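Local coordinates for protein Rep (Escherichia coli, PDB 3VW4) that binds the replication origin of plasmid ColE2-P9 through this DNA-binding domain and unwinds the duplex there to initiate plasmid replication, at residues E15-R18 and K19-Y22; A38-Q41 and R42-Y46; A67-T70 and H71-S75. All blocks are in the same frame, centred on the assembly; numbering follows the deposited sequence.

Contact 1. Residues E15-R18 and K19-Y22. With nucleotides of chain D; nucleotides of chain C.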
loop_
_atom_site.group_PDB
_atom_site.type_symbol
_atom_site.label_atom_id
_atom_site.label_comp_id
_atom_site.label_asym_id
_atom_site.label_seq_id
_atom_site.Cartn_x
_atom_site.Cartn_y
_atom_site.Cartn_z
ATOM N N GLU A 15 16.746 -6.651 3.510
ATOM C CA GLU A 15 16.040 -5.457 2.930
ATOM C C GLU A 15 15.020 -5.861 1.872
ATOM O O GLU A 15 13.904 -5.386 1.905
ATOM C CB GLU A 15 17.058 -4.444 2.311
ATOM C CG GLU A 15 17.877 -3.705 3.325
ATOM C CD GLU A 15 17.011 -2.716 4.081
ATOM O OE1 GLU A 15 16.434 -1.812 3.399
ATOM O OE2 GLU A 15 16.887 -2.831 5.327
ATOM N N LYS A 16 15.431 -6.684 0.894
ATOM C CA LYS A 16 14.546 -7.187 -0.162
ATOM C C LYS A 16 13.292 -7.816 0.439
ATOM O O LYS A 16 12.203 -7.319 0.275
ATOM C CB LYS A 16 15.279 -8.259 -0.947
ATOM C CG LYS A 16 15.671 -7.832 -2.316
ATOM C CD LYS A 16 14.459 -7.815 -3.203
ATOM C CE LYS A 16 14.877 -7.758 -4.677
ATOM N NZ LYS A 16 14.745 -6.380 -5.274
ATOM N N VAL A 17 13.476 -8.881 1.181
ATOM C CA VAL A 17 12.390 -9.631 1.719
ATOM C C VAL A 17 11.483 -8.823 2.712
ATOM O O VAL A 17 10.250 -9.037 2.768
ATOM C CB VAL A 17 12.948 -10.918 2.375
ATOM C CG1 VAL A 17 11.921 -11.638 3.214
ATOM C CG2 VAL A 17 13.489 -11.843 1.326
ATOM N N ARG A 18 12.049 -7.922 3.520
ATOM C CA ARG A 18 11.181 -7.303 4.509
ATOM C C ARG A 18 10.138 -6.452 3.784
ATOM O O ARG A 18 8.999 -6.370 4.176
ATOM C CB ARG A 18 12.000 -6.554 5.589
ATOM C CG ARG A 18 12.465 -5.150 5.220
ATOM C CD ARG A 18 13.258 -4.556 6.348
ATOM N NE ARG A 18 14.035 -3.475 5.820
ATOM C CZ ARG A 18 13.616 -2.215 5.773
ATOM N NH1 ARG A 18 12.406 -1.872 6.235
ATOM N NH2 ARG A 18 14.408 -1.315 5.246
ATOM N N LYS A 19 10.542 -5.887 2.667
ATOM C CA LYS A 19 9.674 -4.991 1.926
ATOM C C LYS A 19 8.553 -5.777 1.258
ATOM O O LYS A 19 7.419 -5.274 1.099
ATOM C CB LYS A 19 10.446 -4.178 0.880
ATOM C CG LYS A 19 10.746 -2.710 1.241
ATOM C CD LYS A 19 12.212 -2.558 1.715
ATOM C CE LYS A 19 12.992 -1.344 1.099
ATOM N NZ LYS A 19 12.528 0.030 1.563
ATOM N N TRP A 20 8.898 -7.004 0.859
ATOM C CA TRP A 20 7.968 -7.909 0.209
ATOM C C TRP A 20 6.970 -8.397 1.247
ATOM O O TRP A 20 5.790 -8.259 1.054
ATOM C CB TRP A 20 8.744 -9.033 -0.425
ATOM C CG TRP A 20 7.897 -10.274 -0.677
ATOM C CD1 TRP A 20 7.187 -10.620 -1.834
ATOM C CD2 TRP A 20 7.628 -11.363 0.257
ATOM N NE1 TRP A 20 6.565 -11.793 -1.658
ATOM C CE2 TRP A 20 6.796 -12.303 -0.456
ATOM C CE3 TRP A 20 8.003 -11.637 1.537
ATOM C CZ2 TRP A 20 6.345 -13.447 0.113
ATOM C CZ3 TRP A 20 7.547 -12.808 2.120
ATOM C CH2 TRP A 20 6.686 -13.683 1.422
ATOM N N ALA A 21 7.445 -8.951 2.355
ATOM C CA ALA A 21 6.619 -9.330 3.455
ATOM C C ALA A 21 5.611 -8.323 4.023
ATOM O O ALA A 21 4.535 -8.746 4.487
ATOM C CB ALA A 21 7.472 -9.815 4.566
ATOM N N TYR A 22 5.932 -7.028 4.031
ATOM C CA TYR A 22 4.977 -6.100 4.585
ATOM C C TYR A 22 3.686 -6.177 3.782
ATOM O O TYR A 22 2.577 -6.075 4.331
ATOM C CB TYR A 22 5.475 -4.655 4.621
ATOM C CG TYR A 22 6.756 -4.427 5.414
ATOM C CD1 TYR A 22 7.055 -5.168 6.560
ATOM C CD2 TYR A 22 7.679 -3.464 4.996
ATOM C CE1 TYR A 22 8.244 -4.966 7.223
ATOM C CE2 TYR A 22 8.869 -3.228 5.678
ATOM C CZ TYR A 22 9.162 -3.972 6.792
ATOM O OH TYR A 22 10.363 -3.710 7.448
ATOM P P DA D 2 15.640 -0.495 12.450
ATOM O OP1 DA D 2 16.330 0.751 12.165
ATOM O OP2 DA D 2 14.995 -0.796 13.778
ATOM O "O5'" DA D 2 14.491 -0.513 11.314
ATOM C "C5'" DA D 2 14.752 -0.654 9.890
ATOM C "C4'" DA D 2 13.442 -0.735 9.118
ATOM O "O4'" DA D 2 12.879 -2.080 9.102
ATOM C "C3'" DA D 2 12.294 0.111 9.647
ATOM O "O3'" DA D 2 11.383 0.207 8.590
ATOM C "C2'" DA D 2 11.719 -0.800 10.718
ATOM C "C1'" DA D 2 11.841 -2.180 10.084
ATOM N N9 DA D 2 12.167 -3.318 10.944
ATOM C C8 DA D 2 12.822 -3.387 12.143
ATOM N N7 DA D 2 12.962 -4.610 12.601
ATOM C C5 DA D 2 12.426 -5.404 11.597
ATOM C C6 DA D 2 12.338 -6.796 11.434
ATOM N N6 DA D 2 12.765 -7.685 12.340
ATOM N N1 DA D 2 11.743 -7.258 10.314
ATOM C C2 DA D 2 11.264 -6.376 9.433
ATOM N N3 DA D 2 11.315 -5.052 9.458
ATOM C C4 DA D 2 11.930 -4.624 10.573
ATOM P P DT C 20 8.331 1.561 -2.762
ATOM O OP1 DT C 20 6.966 1.286 -2.219
ATOM O OP2 DT C 20 9.298 0.444 -2.846
ATOM O "O5'" DT C 20 8.221 2.214 -4.219
ATOM C "C5'" DT C 20 6.962 2.678 -4.788
ATOM C "C4'" DT C 20 6.176 1.540 -5.405
ATOM O "O4'" DT C 20 6.898 0.300 -5.244
ATOM C "C3'" DT C 20 4.806 1.299 -4.775
ATOM O "O3'" DT C 20 3.808 1.967 -5.546
ATOM C "C2'" DT C 20 4.597 -0.199 -4.912
ATOM C "C1'" DT C 20 5.982 -0.784 -5.201
ATOM N N1 DT C 20 6.490 -1.788 -4.219
ATOM C C2 DT C 20 7.319 -2.788 -4.689
ATOM O O2 DT C 20 7.673 -2.871 -5.856
ATOM N N3 DT C 20 7.730 -3.689 -3.731
ATOM C C4 DT C 20 7.402 -3.691 -2.385
ATOM O O4 DT C 20 7.856 -4.561 -1.646
ATOM C C5 DT C 20 6.525 -2.615 -1.961
ATOM C C7 DT C 20 6.112 -2.535 -0.522
ATOM C C6 DT C 20 6.123 -1.729 -2.886
ATOM P P DT D 3 10.096 1.138 8.781
ATOM O OP1 DT D 3 9.883 1.788 7.488
ATOM O OP2 DT D 3 10.093 2.003 9.989
ATOM O "O5'" DT D 3 8.829 0.242 9.170
ATOM C "C5'" DT D 3 8.606 -1.023 8.507
ATOM C "C4'" DT D 3 7.135 -1.180 8.218
ATOM O "O4'" DT D 3 6.506 -1.606 9.438
ATOM C "C3'" DT D 3 6.441 0.122 7.834
ATOM O "O3'" DT D 3 5.458 -0.132 6.851
ATOM C "C2'" DT D 3 5.801 0.601 9.124
ATOM C "C1'" DT D 3 5.561 -0.667 9.883
ATOM N N1 DT D 3 5.687 -0.574 11.336
ATOM C C2 DT D 3 4.609 -1.024 12.069
ATOM O O2 DT D 3 3.591 -1.455 11.561
ATOM N N3 DT D 3 4.742 -0.891 13.424
ATOM C C4 DT D 3 5.847 -0.430 14.107
ATOM O O4 DT D 3 5.841 -0.415 15.335
ATOM C C5 DT D 3 6.932 0.048 13.283
ATOM C C7 DT D 3 8.131 0.646 13.947
ATOM C C6 DT D 3 6.810 -0.067 11.952
#
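Arg18 and Tyr22, one helical turn apart on helix 7-24, meet at a nucleotide of the bound DNA, DA2 of chain D. The arginine CG stands between the backbone N and the carbonyl carbon (chi1 82°) and the side chain then runs extended to NE, which carries it past the tyrosine hydroxyl. Arg18 CB, CG and CD all pass Tyr22 OH, CD nearest at 3.2 Å. NE turns to Glu15 OE2, and Arg18 NH2 to Glu15 OE1 at 2.8 Å, a side-on salt bridge that uses two nitrogens and fixes the rotation of the guanidinium. Arg18 CZ lies against the sugar of DA2 of chain D, which covers one guanidinium face while Lys19 CD covers the opposite one. Arg18 NH1 donates to Tyr22 OH at 3.0 Å, almost straight (170°) and in the guanidinium plane; the same NH1 is 2.9 Å from O4' of DA2 of chain D. Tyr22 OH in turn donates to N3 of DA2 of chain D at 2.6 Å. The tyrosine ring has Arg18 O over one face and the sugar of DT3 of chain D over the other. This relay from Glu15 through Arg18 and Tyr22 to the adenine's minor-groove edge is an i/i+4 side-chain pair on a DNA-contacting helix, here in the origin-binding domain of the initiator.

Contact 2. Residues A38-Q41 and R42-Y46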
loop_
_atom_site.group_PDB
_atom_site.type_symbol
_atom_site.label_atom_id
_atom_site.label_comp_id
_atom_site.label_asym_id
_atom_site.label_seq_id
_atom_site.Cartn_x
_atom_site.Cartn_y
_atom_site.Cartn_z
ATOM N N ALA A 38 6.812 -19.432 4.859
ATOM C CA ALA A 38 6.681 -18.582 3.694
ATOM C C ALA A 38 7.847 -17.595 3.523
ATOM O O ALA A 38 8.387 -17.483 2.383
ATOM C CB ALA A 38 5.362 -17.854 3.638
ATOM N N VAL A 39 8.243 -16.919 4.603
ATOM C CA VAL A 39 9.188 -15.862 4.487
ATOM C C VAL A 39 10.592 -16.438 4.283
ATOM O O VAL A 39 11.304 -16.059 3.315
ATOM C CB VAL A 39 9.126 -15.016 5.720
ATOM C CG1 VAL A 39 10.374 -14.146 5.891
ATOM C CG2 VAL A 39 7.830 -14.232 5.670
ATOM N N ILE A 40 10.973 -17.407 5.109
ATOM C CA ILE A 40 12.206 -18.130 4.861
ATOM C C ILE A 40 12.301 -18.569 3.409
ATOM O O ILE A 40 13.313 -18.422 2.788
ATOM C CB ILE A 40 12.298 -19.377 5.743
ATOM C CG1 ILE A 40 12.312 -18.938 7.205
ATOM C CG2 ILE A 40 13.505 -20.242 5.362
ATOM C CD1 ILE A 40 12.360 -20.145 8.153
ATOM N N GLN A 41 11.212 -19.076 2.864
ATOM C CA GLN A 41 11.252 -19.568 1.515
ATOM C C GLN A 41 11.514 -18.428 0.505
ATOM O O GLN A 41 12.289 -18.577 -0.436
ATOM C CB GLN A 41 9.990 -20.283 1.289
ATOM C CG GLN A 41 9.676 -20.632 -0.110
ATOM C CD GLN A 41 8.549 -21.657 -0.140
ATOM O OE1 GLN A 41 8.825 -22.863 -0.265
ATOM N NE2 GLN A 41 7.259 -21.194 0.022
ATOM N N ARG A 42 10.970 -17.254 0.786
ATOM C CA ARG A 42 11.311 -16.094 -0.016
ATOM C C ARG A 42 12.780 -15.606 0.175
ATOM O O ARG A 42 13.424 -15.138 -0.782
ATOM C CB ARG A 42 10.305 -14.977 0.120
ATOM C CG ARG A 42 10.738 -13.852 -0.759
ATOM C CD ARG A 42 9.635 -13.156 -1.529
ATOM N NE ARG A 42 8.979 -13.958 -2.527
ATOM C CZ ARG A 42 8.492 -13.476 -3.663
ATOM N NH1 ARG A 42 8.635 -12.202 -3.968
ATOM N NH2 ARG A 42 7.881 -14.273 -4.518
ATOM N N VAL A 43 13.331 -15.819 1.358
ATOM C CA VAL A 43 14.723 -15.505 1.573
ATOM C C VAL A 43 15.554 -16.483 0.757
ATOM O O VAL A 43 16.541 -16.068 0.117
ATOM C CB VAL A 43 15.181 -15.562 3.055
ATOM C CG1 VAL A 43 16.654 -15.189 3.145
ATOM C CG2 VAL A 43 14.360 -14.642 3.954
ATOM N N GLU A 44 15.170 -17.754 0.750
ATOM C CA GLU A 44 15.870 -18.725 -0.082
ATOM C C GLU A 44 15.790 -18.434 -1.602
ATOM O O GLU A 44 16.708 -18.724 -2.330
ATOM C CB GLU A 44 15.413 -20.136 0.252
ATOM C CG GLU A 44 16.021 -20.530 1.549
ATOM C CD GLU A 44 15.426 -21.773 2.200
ATOM O OE1 GLU A 44 14.270 -22.241 1.880
ATOM O OE2 GLU A 44 16.138 -22.318 3.100
ATOM N N MET A 45 14.717 -17.836 -2.080
ATOM C CA MET A 45 14.657 -17.671 -3.494
ATOM C C MET A 45 15.633 -16.564 -3.905
ATOM O O MET A 45 16.354 -16.715 -4.896
ATOM C CB MET A 45 13.209 -17.433 -3.994
ATOM C CG MET A 45 13.062 -17.011 -5.442
ATOM S SD MET A 45 11.563 -15.995 -5.612
ATOM C CE MET A 45 11.933 -14.562 -4.544
ATOM N N TYR A 46 15.702 -15.487 -3.125
ATOM C CA TYR A 46 16.704 -14.451 -3.458
ATOM C C TYR A 46 18.140 -14.948 -3.304
ATOM O O TYR A 46 19.007 -14.578 -4.089
ATOM C CB TYR A 46 16.495 -13.120 -2.710
ATOM C CG TYR A 46 15.226 -12.432 -3.067
ATOM C CD1 TYR A 46 15.000 -11.916 -4.335
ATOM C CD2 TYR A 46 14.241 -12.298 -2.137
ATOM C CE1 TYR A 46 13.793 -11.288 -4.650
ATOM C CE2 TYR A 46 13.064 -11.674 -2.420
ATOM C CZ TYR A 46 12.826 -11.165 -3.664
ATOM O OH TYR A 46 11.559 -10.552 -3.875
#
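Ile40 and Glu44 lie side by side on the middle of helix 32-49, pointing the same way, with Ile40 CG2 4.0 Å from the carboxylate carbon CD of Glu44. Beneath them Glu44 N donates to Ile40 O at 2.8 Å, close to straight at 162°. The neighbouring pairs repeat the i to i+4 pattern of an alpha helix. Arg42 N reaches Ala38 O at 3.0 Å, and Val43 N reaches Val39 O at 2.8 Å. The next turn is less regular: Met45 N has a weak bond to Gln41 O, bent to 132°, and a second weak one to Arg42 O, while Tyr46 N also turns to Arg42 O. The carbonyl of Arg42 therefore receives two amides, and each backbone donor from Arg42 to Tyr46 has an acceptor within the helix.

This helix is the second of three that pack together in the domain. Val39 and Val43 form its buried stripe, where Val39 CG1 lies 4.5 Å from Val43 CG2; Val39 touches Ile66, and Val43 touches Cys59 and Ile62, all on helix 56-73. Toward helix 7-24 the packing is mixed. Arg42 comes against Trp20, and Tyr46 rests on Leu13, Lys16 and Val17.

The methyl of Met45 packs against both Arg42 and Tyr46. Met45 CG is anti to its own backbone N, and the bend at chi3 (62°) turns Met45 CE to 3.6 Å above the plane of the Arg42 guanidinium. The same CE stands over the centre of the Tyr46 ring, while Tyr46 OH lies 3.4 Å from Arg42 NH1. Glu44 CG passes 3.6 Å from Ile40 O, an acceptor already engaged by Glu44 N.

Contact 3. Residues A67-T70 and H71-S75. With nucleotides of chain D.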
loop_
_atom_site.group_PDB
_atom_site.type_symbol
_atom_site.label_atom_id
_atom_site.label_comp_id
_atom_site.label_asym_id
_atom_site.label_seq_id
_atom_site.Cartn_x
_atom_site.Cartn_y
_atom_site.Cartn_z
ATOM N N ALA A 67 9.634 -12.585 9.997
ATOM C CA ALA A 67 8.350 -13.193 10.153
ATOM C C ALA A 67 7.893 -12.948 11.586
ATOM O O ALA A 67 6.729 -12.749 11.806
ATOM C CB ALA A 67 8.438 -14.645 9.849
ATOM N N LYS A 68 8.794 -12.904 12.554
ATOM C CA LYS A 68 8.289 -12.595 13.873
ATOM C C LYS A 68 7.867 -11.168 13.954
ATOM O O LYS A 68 6.740 -10.890 14.399
ATOM C CB LYS A 68 9.248 -12.869 14.966
ATOM C CG LYS A 68 9.437 -14.333 15.175
ATOM C CD LYS A 68 10.870 -14.594 15.600
ATOM C CE LYS A 68 11.127 -14.024 16.984
ATOM N NZ LYS A 68 10.393 -14.804 18.065
ATOM N N TYR A 69 8.667 -10.267 13.439
ATOM C CA TYR A 69 8.312 -8.865 13.497
ATOM C C TYR A 69 6.993 -8.603 12.810
ATOM O O TYR A 69 6.088 -8.042 13.429
ATOM C CB TYR A 69 9.442 -8.048 12.896
ATOM C CG TYR A 69 9.363 -6.587 12.945
ATOM C CD1 TYR A 69 8.694 -5.860 11.953
ATOM C CD2 TYR A 69 9.995 -5.873 13.975
ATOM C CE1 TYR A 69 8.636 -4.452 12.025
ATOM C CE2 TYR A 69 9.937 -4.490 14.037
ATOM C CZ TYR A 69 9.274 -3.794 13.052
ATOM O OH TYR A 69 9.277 -2.417 13.078
ATOM N N THR A 70 6.849 -9.075 11.575
ATOM C CA THR A 70 5.677 -8.778 10.782
ATOM C C THR A 70 4.438 -9.514 11.305
ATOM O O THR A 70 3.361 -8.943 11.309
ATOM C CB THR A 70 5.837 -9.138 9.334
ATOM O OG1 THR A 70 6.077 -10.552 9.283
ATOM C CG2 THR A 70 6.912 -8.367 8.679
ATOM N N HIS A 71 4.566 -10.726 11.800
ATOM C CA HIS A 71 3.368 -11.420 12.383
ATOM C C HIS A 71 2.865 -10.688 13.570
ATOM O O HIS A 71 1.683 -10.524 13.721
ATOM C CB HIS A 71 3.610 -12.868 12.733
ATOM C CG HIS A 71 2.394 -13.690 12.556
ATOM N ND1 HIS A 71 1.643 -14.167 13.611
ATOM C CD2 HIS A 71 1.709 -14.103 11.380
ATOM C CE1 HIS A 71 0.562 -14.832 13.119
ATOM N NE2 HIS A 71 0.613 -14.804 11.767
ATOM N N ARG A 72 3.795 -10.175 14.394
ATOM C CA ARG A 72 3.442 -9.500 15.610
ATOM C C ARG A 72 2.888 -8.112 15.331
ATOM O O ARG A 72 1.934 -7.716 15.995
ATOM C CB ARG A 72 4.620 -9.417 16.589
ATOM C CG ARG A 72 4.208 -8.821 17.941
ATOM C CD ARG A 72 5.327 -8.870 18.976
ATOM N NE ARG A 72 6.452 -7.942 18.688
ATOM C CZ ARG A 72 7.606 -8.246 18.066
ATOM N NH1 ARG A 72 7.830 -9.490 17.624
ATOM N NH2 ARG A 72 8.557 -7.300 17.889
ATOM N N LYS A 73 3.441 -7.373 14.365
ATOM C CA LYS A 73 2.985 -5.979 14.245
ATOM C C LYS A 73 1.881 -5.677 13.224
ATOM O O LYS A 73 1.252 -4.626 13.287
ATOM C CB LYS A 73 4.152 -5.003 14.108
ATOM C CG LYS A 73 5.175 -5.199 15.183
ATOM C CD LYS A 73 6.309 -4.275 15.058
ATOM C CE LYS A 73 6.768 -4.015 16.462
ATOM N NZ LYS A 73 6.768 -2.546 16.665
ATOM N N PHE A 74 1.634 -6.599 12.290
ATOM C CA PHE A 74 0.732 -6.291 11.190
ATOM C C PHE A 74 -0.709 -6.837 11.413
ATOM O O PHE A 74 -0.938 -7.898 12.044
ATOM C CB PHE A 74 1.370 -6.814 9.908
ATOM C CG PHE A 74 2.361 -5.882 9.308
ATOM C CD1 PHE A 74 3.512 -5.442 10.053
ATOM C CD2 PHE A 74 2.181 -5.394 8.024
ATOM C CE1 PHE A 74 4.431 -4.560 9.503
ATOM C CE2 PHE A 74 3.142 -4.516 7.486
ATOM C CZ PHE A 74 4.246 -4.103 8.231
ATOM N N SER A 75 -1.700 -6.158 10.880
ATOM C CA SER A 75 -3.040 -6.698 11.064
ATOM C C SER A 75 -3.949 -5.963 10.141
ATOM O O SER A 75 -3.618 -4.880 9.692
ATOM C CB SER A 75 -3.458 -6.467 12.524
ATOM O OG SER A 75 -3.657 -5.086 12.785
ATOM P P DA D 2 15.640 -0.495 12.450
ATOM O OP1 DA D 2 16.330 0.751 12.165
ATOM O OP2 DA D 2 14.995 -0.796 13.778
ATOM O "O5'" DA D 2 14.491 -0.513 11.314
ATOM C "C5'" DA D 2 14.752 -0.654 9.890
ATOM C "C4'" DA D 2 13.442 -0.735 9.118
ATOM O "O4'" DA D 2 12.879 -2.080 9.102
ATOM C "C3'" DA D 2 12.294 0.111 9.647
ATOM O "O3'" DA D 2 11.383 0.207 8.590
ATOM C "C2'" DA D 2 11.719 -0.800 10.718
ATOM C "C1'" DA D 2 11.841 -2.180 10.084
ATOM N N9 DA D 2 12.167 -3.318 10.944
ATOM C C8 DA D 2 12.822 -3.387 12.143
ATOM N N7 DA D 2 12.962 -4.610 12.601
ATOM C C5 DA D 2 12.426 -5.404 11.597
ATOM C C6 DA D 2 12.338 -6.796 11.434
ATOM N N6 DA D 2 12.765 -7.685 12.340
ATOM N N1 DA D 2 11.743 -7.258 10.314
ATOM C C2 DA D 2 11.264 -6.376 9.433
ATOM N N3 DA D 2 11.315 -5.052 9.458
ATOM C C4 DA D 2 11.930 -4.624 10.573
ATOM P P DA D 4 5.314 1.017 5.746
ATOM O OP1 DA D 4 6.580 1.247 4.986
ATOM O OP2 DA D 4 4.586 2.106 6.451
ATOM O "O5'" DA D 4 4.229 0.368 4.772
ATOM C "C5'" DA D 4 4.542 -0.766 3.978
ATOM C "C4'" DA D 4 3.262 -1.531 3.767
ATOM O "O4'" DA D 4 2.767 -2.145 4.998
ATOM C "C3'" DA D 4 2.117 -0.685 3.214
ATOM O "O3'" DA D 4 1.521 -1.516 2.207
ATOM C "C2'" DA D 4 1.251 -0.439 4.446
ATOM C "C1'" DA D 4 1.473 -1.688 5.291
ATOM N N9 DA D 4 1.408 -1.532 6.734
ATOM C C8 DA D 4 2.142 -0.703 7.542
ATOM N N7 DA D 4 1.913 -0.876 8.826
ATOM C C5 DA D 4 1.031 -1.946 8.865
ATOM C C6 DA D 4 0.423 -2.637 9.930
ATOM N N6 DA D 4 0.637 -2.359 11.217
ATOM N N1 DA D 4 -0.421 -3.648 9.623
ATOM C C2 DA D 4 -0.617 -3.949 8.334
ATOM N N3 DA D 4 -0.083 -3.392 7.246
ATOM C C4 DA D 4 0.711 -2.361 7.585
ATOM P P DT D 3 10.096 1.138 8.781
ATOM O OP1 DT D 3 9.883 1.788 7.488
ATOM O OP2 DT D 3 10.093 2.003 9.989
ATOM O "O5'" DT D 3 8.829 0.242 9.170
ATOM C "C5'" DT D 3 8.606 -1.023 8.507
ATOM C "C4'" DT D 3 7.135 -1.180 8.218
ATOM O "O4'" DT D 3 6.506 -1.606 9.438
ATOM C "C3'" DT D 3 6.441 0.122 7.834
ATOM O "O3'" DT D 3 5.458 -0.132 6.851
ATOM C "C2'" DT D 3 5.801 0.601 9.124
ATOM C "C1'" DT D 3 5.561 -0.667 9.883
ATOM N N1 DT D 3 5.687 -0.574 11.336
ATOM C C2 DT D 3 4.609 -1.024 12.069
ATOM O O2 DT D 3 3.591 -1.455 11.561
ATOM N N3 DT D 3 4.742 -0.891 13.424
ATOM C C4 DT D 3 5.847 -0.430 14.107
ATOM O O4 DT D 3 5.841 -0.415 15.335
ATOM C C5 DT D 3 6.932 0.048 13.283
ATOM C C7 DT D 3 8.131 0.646 13.947
ATOM C C6 DT D 3 6.810 -0.067 11.952
#
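Tyr69 and Lys73 cross on the last turn of helix 56-73, the third helix of a three-helix bundle (7-24, 32-49, 56-73), where it meets three successive nucleotides of chain D. Lys73 CD makes a CH-pi contact over one face of the Tyr69 ring, 3.8 Å from its centroid. The adenine of DA2 of chain D lies over the opposite face, with its C6 3.3 Å from Tyr69 CG. Bends at chi3 and chi4 carry Lys73 NZ past the ring to O4 of DT3 of chain D at 2.7 Å. At DA4 of chain D, backbone atoms meet the Watson-Crick edge: Ser75 N donates to N1 at 3.1 Å (157°), and N6 gives a weak bond to Lys73 O, consistent with a strand opened by the protein. The adenine of DA4 of chain D lies over one face of the Phe74 ring, displaced toward the rim.

Behind this shell, Phe74 N still bonds to Thr70 O as its residue leaves the helix, and Phe74 CB sits 3.2 Å from that oxygen. Thr70 OG1 is held by Ile66 O and Trp35 NE1. His71 NE2 ties the turn to Pro30 O, and Tyr22 meets the Phe74 ring. Ser75, the N-cap of helix 76-92, bonds Gly78 N through OG.

How the contacts relate
The contacts come in series along the chain, one on each of the successive helices 7-24, 32-49 and 56-73, which pack on one another. Contacts 1 and 2 have centres about 10 Å apart and touch chiefly through Trp20 and Tyr46. Contact 3 is centred about 12 Å from contact 1, joined to it through Tyr22, and about 16 Å from contact 2, which it meets through Ala67. Contacts 1 and 3 share DA2 and DT3 of chain D, whereas contact 2 stays about 7 Å from the nucleic acid at its nearest atom. The first and third helices thus present DNA-contacting residues to one strand, while the second packs behind them against both.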